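Local coordinates for ribulose bisphosphate carboxylase (PDB 6HUN), which probably catalyses the carboxylation of ribulose 1,5-bisphosphate to two molecules of 3-phosphoglycerate, as a magnesium-dependent form III Rubisco in archaeal AMP degradation, at residues N207-P212 with E252-L257; N243-I248 with L271-A276; E32-G37 with W102-V107; V41-R46 with S120-N125. One frame throughout, in Å; residues are numbered along the deposited sequence. Where two conformers were deposited one is given.

Contact 1. Residues N207-P212 with E252-L257; sequences NFASQP and EKRIKL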
loop_
_atom_site.group_PDB
_atom_site.type_symbol
_atom_site.label_atom_id
_atom_site.label_comp_id
_atom_site.label_asym_id
_atom_site.label_seq_id
_atom_site.Cartn_x
_atom_site.Cartn_y
_atom_site.Cartn_z
ATOM N N ASN A 207 -5.206 14.861 2.154
ATOM C CA ASN A 207 -5.518 14.455 3.520
ATOM C C ASN A 207 -6.837 15.037 3.974
ATOM O O ASN A 207 -7.186 14.955 5.150
ATOM C CB ASN A 207 -4.353 14.775 4.490
ATOM C CG ASN A 207 -4.102 16.239 4.665
ATOM O OD1 ASN A 207 -4.633 17.045 3.927
ATOM N ND2 ASN A 207 -3.315 16.604 5.678
ATOM N N PHE A 208 -7.603 15.607 3.047
ATOM C CA PHE A 208 -8.960 16.035 3.371
ATOM C C PHE A 208 -9.838 14.801 3.276
ATOM O O PHE A 208 -9.696 14.014 2.333
ATOM C CB PHE A 208 -9.424 17.098 2.401
ATOM C CG PHE A 208 -10.298 18.135 3.018
ATOM C CD1 PHE A 208 -10.807 17.965 4.308
ATOM C CD2 PHE A 208 -10.655 19.266 2.304
ATOM C CE1 PHE A 208 -11.642 18.899 4.898
ATOM C CE2 PHE A 208 -11.490 20.208 2.880
ATOM C CZ PHE A 208 -11.991 20.018 4.193
ATOM N N ALA A 209 -10.661 14.564 4.301
ATOM C CA ALA A 209 -11.550 13.408 4.285
ATOM C C ALA A 209 -12.872 13.859 4.892
ATOM O O ALA A 209 -13.599 14.652 4.274
ATOM C CB ALA A 209 -10.952 12.215 5.058
ATOM N N SER A 210 -13.181 13.430 6.115
ATOM C CA SER A 210 -14.327 13.974 6.800
ATOM C C SER A 210 -14.016 14.252 8.262
ATOM O O SER A 210 -14.719 13.799 9.162
ATOM C CB SER A 210 -15.557 13.071 6.690
ATOM O OG SER A 210 -16.738 13.781 7.097
ATOM N N GLN A 211 -12.985 15.051 8.508
ATOM C CA GLN A 211 -12.676 15.490 9.864
ATOM C C GLN A 211 -13.812 16.323 10.457
ATOM O O GLN A 211 -14.599 16.930 9.725
ATOM C CB GLN A 211 -11.391 16.307 9.860
ATOM C CG GLN A 211 -10.144 15.479 9.500
ATOM C CD GLN A 211 -9.779 15.522 8.013
ATOM O OE1 GLN A 211 -10.640 15.601 7.145
ATOM N NE2 GLN A 211 -8.486 15.476 7.729
ATOM N N PRO A 212 -13.899 16.387 11.789
ATOM C CA PRO A 212 -15.002 17.117 12.425
ATOM C C PRO A 212 -15.090 18.598 12.072
ATOM O O PRO A 212 -16.200 19.159 12.046
ATOM C CB PRO A 212 -14.720 16.908 13.921
ATOM C CG PRO A 212 -14.089 15.567 13.969
ATOM C CD PRO A 212 -13.229 15.461 12.731
ATOM N N GLU A 252 -18.391 4.501 0.292
ATOM C CA GLU A 252 -19.614 4.219 -0.473
ATOM C C GLU A 252 -20.649 5.311 -0.277
ATOM O O GLU A 252 -21.289 5.775 -1.246
ATOM C CB GLU A 252 -20.202 2.852 -0.058
ATOM C CG GLU A 252 -19.393 1.646 -0.529
ATOM C CD GLU A 252 -19.811 0.350 0.183
ATOM O OE1 GLU A 252 -20.487 0.421 1.232
ATOM O OE2 GLU A 252 -19.469 -0.754 -0.308
ATOM N N LYS A 253 -20.843 5.756 0.968
ATOM C CA LYS A 253 -21.830 6.821 1.190
ATOM C C LYS A 253 -21.396 8.121 0.533
ATOM O O LYS A 253 -22.233 8.899 0.037
ATOM C CB LYS A 253 -22.027 7.048 2.686
ATOM C CG LYS A 253 -22.645 5.841 3.392
ATOM C CD LYS A 253 -22.124 5.655 4.862
ATOM C CE LYS A 253 -23.141 6.199 5.857
ATOM N NZ LYS A 253 -22.813 5.851 7.277
ATOM N N ARG A 254 -20.093 8.414 0.586
ATOM C CA ARG A 254 -19.608 9.684 0.058
ATOM C C ARG A 254 -19.655 9.691 -1.457
ATOM O O ARG A 254 -19.945 10.743 -2.056
ATOM C CB ARG A 254 -18.188 9.986 0.583
ATOM C CG ARG A 254 -18.181 10.219 2.102
ATOM C CD ARG A 254 -16.787 10.233 2.800
ATOM N NE ARG A 254 -17.016 10.039 4.239
ATOM C CZ ARG A 254 -16.058 10.045 5.177
ATOM N NH1 ARG A 254 -14.805 10.290 4.861
ATOM N NH2 ARG A 254 -16.365 9.804 6.451
ATOM N N ILE A 255 -19.417 8.542 -2.095
ATOM C CA ILE A 255 -19.516 8.487 -3.545
ATOM C C ILE A 255 -20.960 8.701 -3.980
ATOM O O ILE A 255 -21.238 9.395 -4.982
ATOM C CB ILE A 255 -18.969 7.157 -4.086
ATOM C CG1 ILE A 255 -17.434 7.110 -3.906
ATOM C CG2 ILE A 255 -19.353 7.011 -5.561
ATOM C CD1 ILE A 255 -16.762 5.742 -4.262
ATOM N N LYS A 256 -21.910 8.151 -3.214
ATOM C CA LYS A 256 -23.318 8.385 -3.568
ATOM C C LYS A 256 -23.713 9.836 -3.319
ATOM O O LYS A 256 -24.421 10.437 -4.142
ATOM C CB LYS A 256 -24.226 7.427 -2.785
ATOM C CG LYS A 256 -25.746 7.517 -3.185
ATOM C CD LYS A 256 -26.500 6.395 -2.499
ATOM C CE LYS A 256 -28.036 6.647 -2.581
ATOM N NZ LYS A 256 -28.431 6.830 -3.991
ATOM N N LEU A 257 -23.223 10.456 -2.238
ATOM C CA LEU A 257 -23.550 11.868 -2.016
ATOM C C LEU A 257 -23.001 12.746 -3.138
ATOM O O LEU A 257 -23.671 13.684 -3.587
ATOM C CB LEU A 257 -23.002 12.342 -0.676
ATOM C CG LEU A 257 -23.666 12.001 0.656
ATOM C CD1 LEU A 257 -22.672 12.417 1.722
ATOM C CD2 LEU A 257 -25.023 12.758 0.810
#
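Ser210 and Arg254 meet across backbones that stay well apart, their CA atoms 9.6 Å from each other, with 207-212 an irregular loop and 252-257 part of helix 248-260. A long side chain is needed to span this gap, and arginine supplies it: CG stands anti to the carbonyl carbon (chi1 -66°) and the chain then runs extended from CG to NE, carrying the guanidinium to the loop. There one flat face lies against Ser210 CB, which is 3.4 Å from Arg254 CZ and sits somewhat toward the rim of the group. The backbone of Ala209 is met obliquely, its C 4.1 Å from Arg254 NH1. Ser210 OG bonds instead to Phe216 N, while Arg254 NH2 makes salt bridges to Glu250 and to Glu111 of the second subunit. Gln211 keeps the loop folded: its NE2 donates to Asn207 O at 2.9 Å, and its OE1 accepts from Ala209 N at 3.0 Å with the donor tilted 22° from the carbonyl plane. A leucine in place of Arg254 would probably leave Glu111 of the second subunit without this cationic mate and Glu250 with one partner fewer. The helix side chain thus packs its face on the loop that follows the predicted magnesium ligands Asp205 and Glu206, while its charge reaches Glu111 of the second subunit.

Contact 2. Residues N243-I248 with L271-A276; sequences NVTAPI and LTAGWA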
loop_
_atom_site.group_PDB
_atom_site.type_symbol
_atom_site.label_atom_id
_atom_site.label_comp_id
_atom_site.label_asym_id
_atom_site.label_seq_id
_atom_site.Cartn_x
_atom_site.Cartn_y
_atom_site.Cartn_z
ATOM N N ASN A 243 -12.586 14.411 -2.184
ATOM C CA ASN A 243 -11.792 13.300 -1.653
ATOM C C ASN A 243 -12.702 12.347 -0.854
ATOM O O ASN A 243 -13.180 12.694 0.229
ATOM C CB ASN A 243 -10.649 13.843 -0.810
ATOM C CG ASN A 243 -9.550 12.803 -0.606
ATOM O OD1 ASN A 243 -9.812 11.631 -0.686
ATOM N ND2 ASN A 243 -8.302 13.238 -0.447
ATOM N N VAL A 244 -12.924 11.151 -1.391
ATOM C CA VAL A 244 -13.784 10.139 -0.756
ATOM C C VAL A 244 -12.960 9.083 -0.043
ATOM O O VAL A 244 -13.502 8.031 0.356
ATOM C CB VAL A 244 -14.746 9.489 -1.774
ATOM C CG1 VAL A 244 -15.700 10.531 -2.389
ATOM C CG2 VAL A 244 -13.936 8.771 -2.885
ATOM N N THR A 245 -11.655 9.322 0.111
ATOM C CA THR A 245 -10.777 8.402 0.840
ATOM C C THR A 245 -11.338 8.156 2.243
ATOM O O THR A 245 -11.502 9.084 3.042
ATOM C CB THR A 245 -9.358 8.981 0.872
ATOM O OG1 THR A 245 -8.848 9.161 -0.496
ATOM C CG2 THR A 245 -8.367 8.028 1.650
ATOM N N ALA A 246 -11.568 6.861 2.566
ATOM C CA ALA A 246 -12.346 6.542 3.770
ATOM C C ALA A 246 -12.430 5.028 3.914
ATOM O O ALA A 246 -12.141 4.290 2.956
ATOM C CB ALA A 246 -13.739 7.153 3.687
ATOM N N PRO A 247 -12.731 4.515 5.101
ATOM C CA PRO A 247 -13.109 3.101 5.173
ATOM C C PRO A 247 -14.256 2.855 4.187
ATOM O O PRO A 247 -15.010 3.776 3.837
ATOM C CB PRO A 247 -13.540 2.911 6.646
ATOM C CG PRO A 247 -12.810 4.040 7.409
ATOM C CD PRO A 247 -12.860 5.216 6.397
ATOM N N ILE A 248 -14.383 1.594 3.743
ATOM C CA ILE A 248 -15.226 1.237 2.587
ATOM C C ILE A 248 -16.670 1.743 2.766
ATOM O O ILE A 248 -17.233 2.399 1.870
ATOM C CB ILE A 248 -15.176 -0.295 2.343
ATOM C CG1 ILE A 248 -13.759 -0.779 1.879
ATOM C CG2 ILE A 248 -16.301 -0.782 1.386
ATOM C CD1 ILE A 248 -13.137 -0.130 0.532
ATOM N N LEU A 271 -3.268 4.499 -2.877
ATOM C CA LEU A 271 -2.263 3.690 -2.162
ATOM C C LEU A 271 -2.518 3.690 -0.674
ATOM O O LEU A 271 -2.220 2.672 -0.017
ATOM C CB LEU A 271 -0.827 4.198 -2.456
ATOM C CG LEU A 271 -0.537 3.972 -3.964
ATOM C CD1 LEU A 271 0.807 4.712 -4.215
ATOM C CD2 LEU A 271 -0.535 2.516 -4.385
ATOM N N THR A 272 -3.130 4.739 -0.118
ATOM C CA THR A 272 -3.420 4.713 1.328
ATOM C C THR A 272 -4.773 4.079 1.655
ATOM O O THR A 272 -4.877 3.403 2.704
ATOM C CB THR A 272 -3.362 6.146 1.906
ATOM O OG1 THR A 272 -4.415 6.955 1.372
ATOM C CG2 THR A 272 -2.002 6.819 1.606
ATOM N N ALA A 273 -5.784 4.243 0.796
ATOM C CA ALA A 273 -6.997 3.424 0.939
ATOM C C ALA A 273 -6.748 2.006 0.430
ATOM O O ALA A 273 -7.201 1.018 1.026
ATOM C CB ALA A 273 -8.171 4.095 0.182
ATOM N N GLY A 274 -5.993 1.862 -0.645
ATOM C CA GLY A 274 -5.562 0.570 -1.122
ATOM C C GLY A 274 -6.200 0.196 -2.472
ATOM O O GLY A 274 -7.163 0.807 -2.929
ATOM N N TRP A 275 -5.568 -0.764 -3.142
ATOM C CA TRP A 275 -6.021 -1.168 -4.479
ATOM C C TRP A 275 -7.439 -1.693 -4.461
ATOM O O TRP A 275 -8.197 -1.426 -5.386
ATOM C CB TRP A 275 -5.105 -2.243 -5.045
ATOM C CG TRP A 275 -3.748 -1.661 -5.377
ATOM C CD1 TRP A 275 -2.572 -1.942 -4.739
ATOM C CD2 TRP A 275 -3.442 -0.776 -6.434
ATOM N NE1 TRP A 275 -1.529 -1.232 -5.358
ATOM C CE2 TRP A 275 -2.045 -0.514 -6.389
ATOM C CE3 TRP A 275 -4.210 -0.181 -7.450
ATOM C CZ2 TRP A 275 -1.383 0.317 -7.357
ATOM C CZ3 TRP A 275 -3.547 0.696 -8.390
ATOM C CH2 TRP A 275 -2.169 0.916 -8.304
ATOM N N ALA A 276 -7.815 -2.471 -3.439
ATOM C CA ALA A 276 -9.185 -2.972 -3.457
ATOM C C ALA A 276 -10.171 -1.815 -3.345
ATOM O O ALA A 276 -11.249 -1.828 -3.989
ATOM C CB ALA A 276 -9.390 -4.041 -2.327
#
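Thr245 turns its methyl toward Thr272 and Ala273, and its two branches do different work. CG2 is anti to the backbone N and OG1 anti to the carbonyl carbon (chi1 -60°), which sends the methyl across the contact and the hydroxyl back to its own loop. CG2 lies 4.1 Å from Thr272 OG1 and 4.2 Å from Ala273 CB, the two threonine side chains crossing at about a right angle. A small residue suits position 273 because the CA atoms of Thr245 and Ala273 are 6.3 Å apart; alanine fits with a single methyl. On its other branch, Thr245 OG1 donates to Asn243 OD1 at 2.7 Å, in the carbonyl plane, and accepts from Asp269 N. The same Asn243 OD1 takes Thr245 N at 3.1 Å, closing an Asx turn, so two donors hold the amide oxygen while ND2 reaches Asp205 O. A valine here would keep a methyl for Ala273 but is likely to leave Asp269 N without its acceptor and Asn243 OD1 with one donor fewer. Pro116 of the second subunit packs on both threonines. These are neighbouring strand-to-helix loops at the C-terminal mouth of a TIM barrel, where Rubisco has its active site; the predicted proton acceptor His295 lies about 6 Å from Thr245, side chain to side chain.

Contact 3. Residues E32-G37 with W102-V107; sequences ESYKPG and WVAYPV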
loop_
_atom_site.group_PDB
_atom_site.type_symbol
_atom_site.label_atom_id
_atom_site.label_comp_id
_atom_site.label_asym_id
_atom_site.label_seq_id
_atom_site.Cartn_x
_atom_site.Cartn_y
_atom_site.Cartn_z
ATOM N N GLU A 32 17.519 -19.809 -19.913
ATOM C CA GLU A 32 17.796 -18.711 -20.831
ATOM C C GLU A 32 17.532 -19.058 -22.289
ATOM O O GLU A 32 17.761 -18.213 -23.169
ATOM C CB GLU A 32 19.235 -18.256 -20.666
ATOM C CG GLU A 32 19.566 -17.766 -19.281
ATOM C CD GLU A 32 21.019 -17.417 -19.204
ATOM O OE1 GLU A 32 21.773 -18.145 -18.516
ATOM O OE2 GLU A 32 21.419 -16.451 -19.901
ATOM N N SER A 33 17.063 -20.263 -22.575
ATOM C CA SER A 33 16.671 -20.629 -23.924
ATOM C C SER A 33 15.172 -20.508 -24.115
ATOM O O SER A 33 14.671 -20.762 -25.212
ATOM C CB SER A 33 17.132 -22.056 -24.252
ATOM O OG SER A 33 16.284 -22.993 -23.615
ATOM N N TYR A 34 14.448 -20.107 -23.084
ATOM C CA TYR A 34 13.008 -20.013 -23.207
ATOM C C TYR A 34 12.621 -18.721 -23.929
ATOM O O TYR A 34 13.297 -17.681 -23.830
ATOM C CB TYR A 34 12.372 -20.094 -21.818
ATOM C CG TYR A 34 10.872 -20.081 -21.751
ATOM C CD1 TYR A 34 10.118 -21.159 -22.172
ATOM C CD2 TYR A 34 10.203 -18.984 -21.195
ATOM C CE1 TYR A 34 8.734 -21.135 -22.075
ATOM C CE2 TYR A 34 8.843 -18.952 -21.098
ATOM C CZ TYR A 34 8.103 -20.016 -21.522
ATOM O OH TYR A 34 6.729 -19.946 -21.413
ATOM N N LYS A 35 11.535 -18.808 -24.690
ATOM C CA LYS A 35 10.969 -17.670 -25.411
ATOM C C LYS A 35 9.492 -17.617 -25.030
ATOM O O LYS A 35 8.691 -18.440 -25.499
ATOM C CB LYS A 35 11.153 -17.807 -26.923
ATOM C CG LYS A 35 12.597 -18.103 -27.381
ATOM C CD LYS A 35 13.494 -16.865 -27.199
ATOM C CE LYS A 35 14.964 -17.141 -27.540
ATOM N NZ LYS A 35 15.201 -17.441 -28.992
ATOM N N PRO A 36 9.090 -16.714 -24.137
ATOM C CA PRO A 36 7.660 -16.588 -23.846
ATOM C C PRO A 36 6.904 -16.124 -25.088
ATOM O O PRO A 36 7.406 -15.331 -25.887
ATOM C CB PRO A 36 7.614 -15.531 -22.725
ATOM C CG PRO A 36 8.851 -14.691 -22.966
ATOM C CD PRO A 36 9.904 -15.677 -23.493
ATOM N N GLY A 37 5.680 -16.623 -25.250
ATOM C CA GLY A 37 4.807 -16.107 -26.291
ATOM C C GLY A 37 4.337 -14.698 -25.958
ATOM O O GLY A 37 4.841 -14.040 -25.050
ATOM N N TRP A 102 14.324 -10.852 -16.622
ATOM C CA TRP A 102 12.977 -11.034 -17.128
ATOM C C TRP A 102 12.451 -12.372 -16.662
ATOM O O TRP A 102 13.099 -13.415 -16.858
ATOM C CB TRP A 102 12.918 -10.985 -18.666
ATOM C CG TRP A 102 13.203 -9.638 -19.263
ATOM C CD1 TRP A 102 12.305 -8.809 -19.878
ATOM C CD2 TRP A 102 14.473 -8.973 -19.338
ATOM N NE1 TRP A 102 12.931 -7.685 -20.312
ATOM C CE2 TRP A 102 14.263 -7.755 -19.997
ATOM C CE3 TRP A 102 15.763 -9.290 -18.912
ATOM C CZ2 TRP A 102 15.299 -6.845 -20.234
ATOM C CZ3 TRP A 102 16.776 -8.406 -19.142
ATOM C CH2 TRP A 102 16.548 -7.196 -19.805
ATOM N N VAL A 103 11.244 -12.355 -16.124
ATOM C CA VAL A 103 10.569 -13.552 -15.644
ATOM C C VAL A 103 9.237 -13.651 -16.363
ATOM O O VAL A 103 8.483 -12.676 -16.427
ATOM C CB VAL A 103 10.362 -13.532 -14.113
ATOM C CG1 VAL A 103 9.745 -14.888 -13.626
ATOM C CG2 VAL A 103 11.659 -13.292 -13.430
ATOM N N ALA A 104 8.953 -14.825 -16.913
ATOM C CA ALA A 104 7.697 -15.091 -17.586
ATOM C C ALA A 104 6.786 -15.914 -16.671
ATOM O O ALA A 104 7.238 -16.877 -16.025
ATOM C CB ALA A 104 7.958 -15.846 -18.919
ATOM N N TYR A 105 5.501 -15.536 -16.641
ATOM C CA TYR A 105 4.475 -16.074 -15.726
ATOM C C TYR A 105 3.271 -16.563 -16.520
ATOM O O TYR A 105 2.610 -15.747 -17.190
ATOM C CB TYR A 105 3.951 -15.019 -14.726
ATOM C CG TYR A 105 4.964 -14.504 -13.737
ATOM C CD1 TYR A 105 5.779 -13.450 -14.062
ATOM C CD2 TYR A 105 5.109 -15.085 -12.479
ATOM C CE1 TYR A 105 6.721 -12.986 -13.201
ATOM C CE2 TYR A 105 6.067 -14.622 -11.579
ATOM C CZ TYR A 105 6.862 -13.542 -11.950
ATOM O OH TYR A 105 7.821 -13.063 -11.079
ATOM N N PRO A 106 2.846 -17.814 -16.349
ATOM C CA PRO A 106 1.574 -18.257 -16.949
ATOM C C PRO A 106 0.385 -17.481 -16.406
ATOM O O PRO A 106 0.307 -17.197 -15.212
ATOM C CB PRO A 106 1.491 -19.731 -16.538
ATOM C CG PRO A 106 2.805 -20.071 -15.911
ATOM C CD PRO A 106 3.397 -18.803 -15.416
ATOM N N VAL A 107 -0.541 -17.106 -17.293
ATOM C CA VAL A 107 -1.645 -16.232 -16.861
ATOM C C VAL A 107 -2.570 -16.926 -15.863
ATOM O O VAL A 107 -3.258 -16.262 -15.076
ATOM C CB VAL A 107 -2.442 -15.702 -18.074
ATOM C CG1 VAL A 107 -3.647 -14.912 -17.623
ATOM C CG2 VAL A 107 -1.607 -14.758 -18.899
#
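Tyr34 holds CG anti to its own backbone nitrogen (chi1 -177°), which swings the ring out over the strand until its rim arrives at Ala104. The touching atom is CE2, 3.9 Å from Ala104 CB, and the methyl lies at the ring edge, close to the ring plane, instead of over a face. Two residues on, the closed ring of Pro36 fixes phi near -64° and directs CB at the same methyl, with Pro36 CB 3.8 Å from Ala104 CB. One alanine methyl thus meets an aromatic edge and a pyrrolidine ring together, and a small residue suits the place because the CA atoms of Pro36 and Ala104 are only 6.4 Å apart. Ala104 belongs to strand 99-105 of the N-terminal domain, an inner strand of the mixed sheet flanked by 87-93 and 41-49, and the loop 32-37 lies across one face of that sheet just before the chain enters strand 41-49. Ile42 and Tyr89, from the two flanking strands, also touch Pro36, so the proline sits over three strands. Ala104 meets the tyrosine at its edge, and the ring also makes a cation-pi contact with Lys87.

Contact 4. Residues V41-R46 with S120-N125; sequences VIAVFR and SSILGN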
loop_
_atom_site.group_PDB
_atom_site.type_symbol
_atom_site.label_atom_id
_atom_site.label_comp_id
_atom_site.label_asym_id
_atom_site.label_seq_id
_atom_site.Cartn_x
_atom_site.Cartn_y
_atom_site.Cartn_z
ATOM N N VAL A 41 2.333 -13.341 -18.822
ATOM C CA VAL A 41 2.761 -12.126 -18.118
ATOM C C VAL A 41 4.275 -12.124 -18.031
ATOM O O VAL A 41 4.887 -13.147 -17.717
ATOM C CB VAL A 41 2.144 -12.059 -16.712
ATOM C CG1 VAL A 41 2.854 -10.919 -15.821
ATOM C CG2 VAL A 41 0.653 -11.910 -16.790
ATOM N N ILE A 42 4.894 -10.976 -18.309
ATOM C CA ILE A 42 6.341 -10.817 -18.238
ATOM C C ILE A 42 6.655 -9.715 -17.227
ATOM O O ILE A 42 6.190 -8.597 -17.407
ATOM C CB ILE A 42 6.908 -10.429 -19.614
ATOM C CG1 ILE A 42 6.552 -11.511 -20.687
ATOM C CG2 ILE A 42 8.401 -10.181 -19.493
ATOM C CD1 ILE A 42 7.348 -12.673 -20.462
ATOM N N ALA A 43 7.485 -10.005 -16.231
ATOM C CA ALA A 43 7.979 -8.983 -15.293
ATOM C C ALA A 43 9.457 -8.735 -15.572
ATOM O O ALA A 43 10.209 -9.690 -15.784
ATOM C CB ALA A 43 7.806 -9.438 -13.829
ATOM N N VAL A 44 9.899 -7.476 -15.490
ATOM C CA VAL A 44 11.314 -7.151 -15.525
ATOM C C VAL A 44 11.718 -6.547 -14.178
ATOM O O VAL A 44 11.120 -5.560 -13.705
ATOM C CB VAL A 44 11.686 -6.260 -16.718
ATOM C CG1 VAL A 44 10.794 -5.040 -16.786
ATOM C CG2 VAL A 44 13.155 -5.897 -16.609
ATOM N N PHE A 45 12.652 -7.213 -13.526
ATOM C CA PHE A 45 13.100 -6.891 -12.174
ATOM C C PHE A 45 14.519 -6.373 -12.265
ATOM O O PHE A 45 15.311 -6.882 -13.054
ATOM C CB PHE A 45 13.114 -8.127 -11.249
ATOM C CG PHE A 45 11.777 -8.784 -11.052
ATOM C CD1 PHE A 45 10.822 -8.243 -10.187
ATOM C CD2 PHE A 45 11.501 -10.002 -11.633
ATOM C CE1 PHE A 45 9.589 -8.932 -9.986
ATOM C CE2 PHE A 45 10.308 -10.637 -11.452
ATOM C CZ PHE A 45 9.324 -10.089 -10.622
ATOM N N ARG A 46 14.863 -5.420 -11.412
ATOM C CA ARG A 46 16.263 -5.047 -11.226
ATOM C C ARG A 46 16.736 -5.662 -9.906
ATOM O O ARG A 46 16.219 -5.310 -8.841
ATOM C CB ARG A 46 16.406 -3.523 -11.227
ATOM C CG ARG A 46 17.882 -3.130 -11.013
ATOM C CD ARG A 46 18.019 -1.569 -11.099
ATOM N NE ARG A 46 19.435 -1.175 -11.122
ATOM C CZ ARG A 46 19.833 0.060 -11.425
ATOM N NH1 ARG A 46 18.927 0.994 -11.720
ATOM N NH2 ARG A 46 21.145 0.360 -11.459
ATOM N N SER A 120 0.033 -9.518 -4.713
ATOM C CA SER A 120 0.551 -10.472 -3.736
ATOM C C SER A 120 1.582 -11.414 -4.342
ATOM O O SER A 120 2.377 -11.990 -3.592
ATOM C CB SER A 120 -0.577 -11.308 -3.140
ATOM O OG SER A 120 -1.111 -12.179 -4.122
ATOM N N SER A 121 1.556 -11.600 -5.666
ATOM C CA SER A 121 2.529 -12.461 -6.368
ATOM C C SER A 121 3.779 -11.666 -6.731
ATOM O O SER A 121 4.872 -11.883 -6.200
ATOM C CB SER A 121 1.892 -12.991 -7.654
ATOM O OG SER A 121 1.052 -14.109 -7.296
ATOM N N ILE A 122 3.597 -10.716 -7.625
ATOM C CA ILE A 122 4.735 -10.017 -8.248
ATOM C C ILE A 122 5.242 -8.861 -7.386
ATOM O O ILE A 122 6.414 -8.451 -7.549
ATOM C CB ILE A 122 4.302 -9.585 -9.645
ATOM C CG1 ILE A 122 4.212 -10.868 -10.510
ATOM C CG2 ILE A 122 5.268 -8.615 -10.310
ATOM C CD1 ILE A 122 3.728 -10.598 -11.884
ATOM N N LEU A 123 4.408 -8.336 -6.484
ATOM C CA LEU A 123 4.842 -7.294 -5.543
ATOM C C LEU A 123 4.821 -7.790 -4.113
ATOM O O LEU A 123 4.624 -7.000 -3.185
ATOM C CB LEU A 123 3.954 -6.015 -5.620
ATOM C CG LEU A 123 3.806 -5.510 -7.061
ATOM C CD1 LEU A 123 2.896 -4.234 -7.034
ATOM C CD2 LEU A 123 5.182 -5.202 -7.671
ATOM N N GLY A 124 5.064 -9.082 -3.878
ATOM C CA GLY A 124 4.758 -9.573 -2.538
ATOM C C GLY A 124 5.991 -9.938 -1.730
ATOM O O GLY A 124 6.853 -9.090 -1.461
ATOM N N ASN A 125 6.114 -11.215 -1.342
ATOM C CA ASN A 125 7.192 -11.599 -0.431
ATOM C C ASN A 125 8.582 -11.471 -1.044
ATOM O O ASN A 125 9.590 -11.554 -0.298
ATOM C CB ASN A 125 7.014 -13.074 -0.027
ATOM C CG ASN A 125 5.935 -13.282 1.004
ATOM O OD1 ASN A 125 5.477 -12.336 1.637
ATOM N ND2 ASN A 125 5.523 -14.546 1.186
#
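Ile122, in the last turn of helix 115-122, is the bump of this contact, and Val41, Ala43 and Phe45 on strand 41-49 form the hollow that receives it. The three strand residues are spaced two apart and so share one face of the sheet, whereas Ile42 between them turns away. Ala43 makes the floor: its short side chain lets the CA atoms of Ala43 and Ile122 come within 7.8 Å, and Ala43 CB is 4.4 Å from Ile122 CG2. Branching at CB lets the isoleucine spread over this shallow surface in two directions. CG1 is anti to the carbonyl carbon (chi1 -71°) and leads CD1 along the strand to Val41, where Ile122 CD1 and Val41 CG1 meet tip to tip at 4.0 Å. CG2 takes the other direction, toward Phe45, and lies 4.3 Å from Phe45 CZ. The phenylalanine forms the tall wall, its ring end leaning nearer than its CB direction alone would bring it. Its edge also faces the helix end, with Phe45 CE1 4.0 Å from Ile122 O near the ring plane, which puts the weakly positive ring edge near a carbonyl oxygen. From Leu123 on the chain leaves helical geometry, and Gly124 is needed there because a CB would clash with Ser120 O. Around the hollow, Val137 and Val140 of strand 132-141 and Tyr105 of strand 99-105 continue the packed layer, while Ser121 OG, from the same helix, bonds to Asn207 ND2 of the second subunit.

Contacts 3 and 4 belong to the N-terminal sheet and are joined through it: strands 99-105 and 41-49 are neighbours, with Tyr105 N 2.7 Å from Val41 O in a probable hydrogen bond. Contacts 1 and 2 sit together in the barrel domain, centres 11 Å apart, and touch where Arg254 NH1 comes 3.5 Å from Ala246 CB. Of the barrel contacts, contact 2 lies nearer the N-terminal domain, its nearest atoms about 6 Å from those of contact 4, without touching, whereas contacts 1 and 3 lie 44 Å apart between centres. Contacts 1, 2 and 4 all reach the second subunit, consistent with the Rubisco active site forming at the dimer interface. A bound calcium ion lies about 11 Å from the Thr245 side chain.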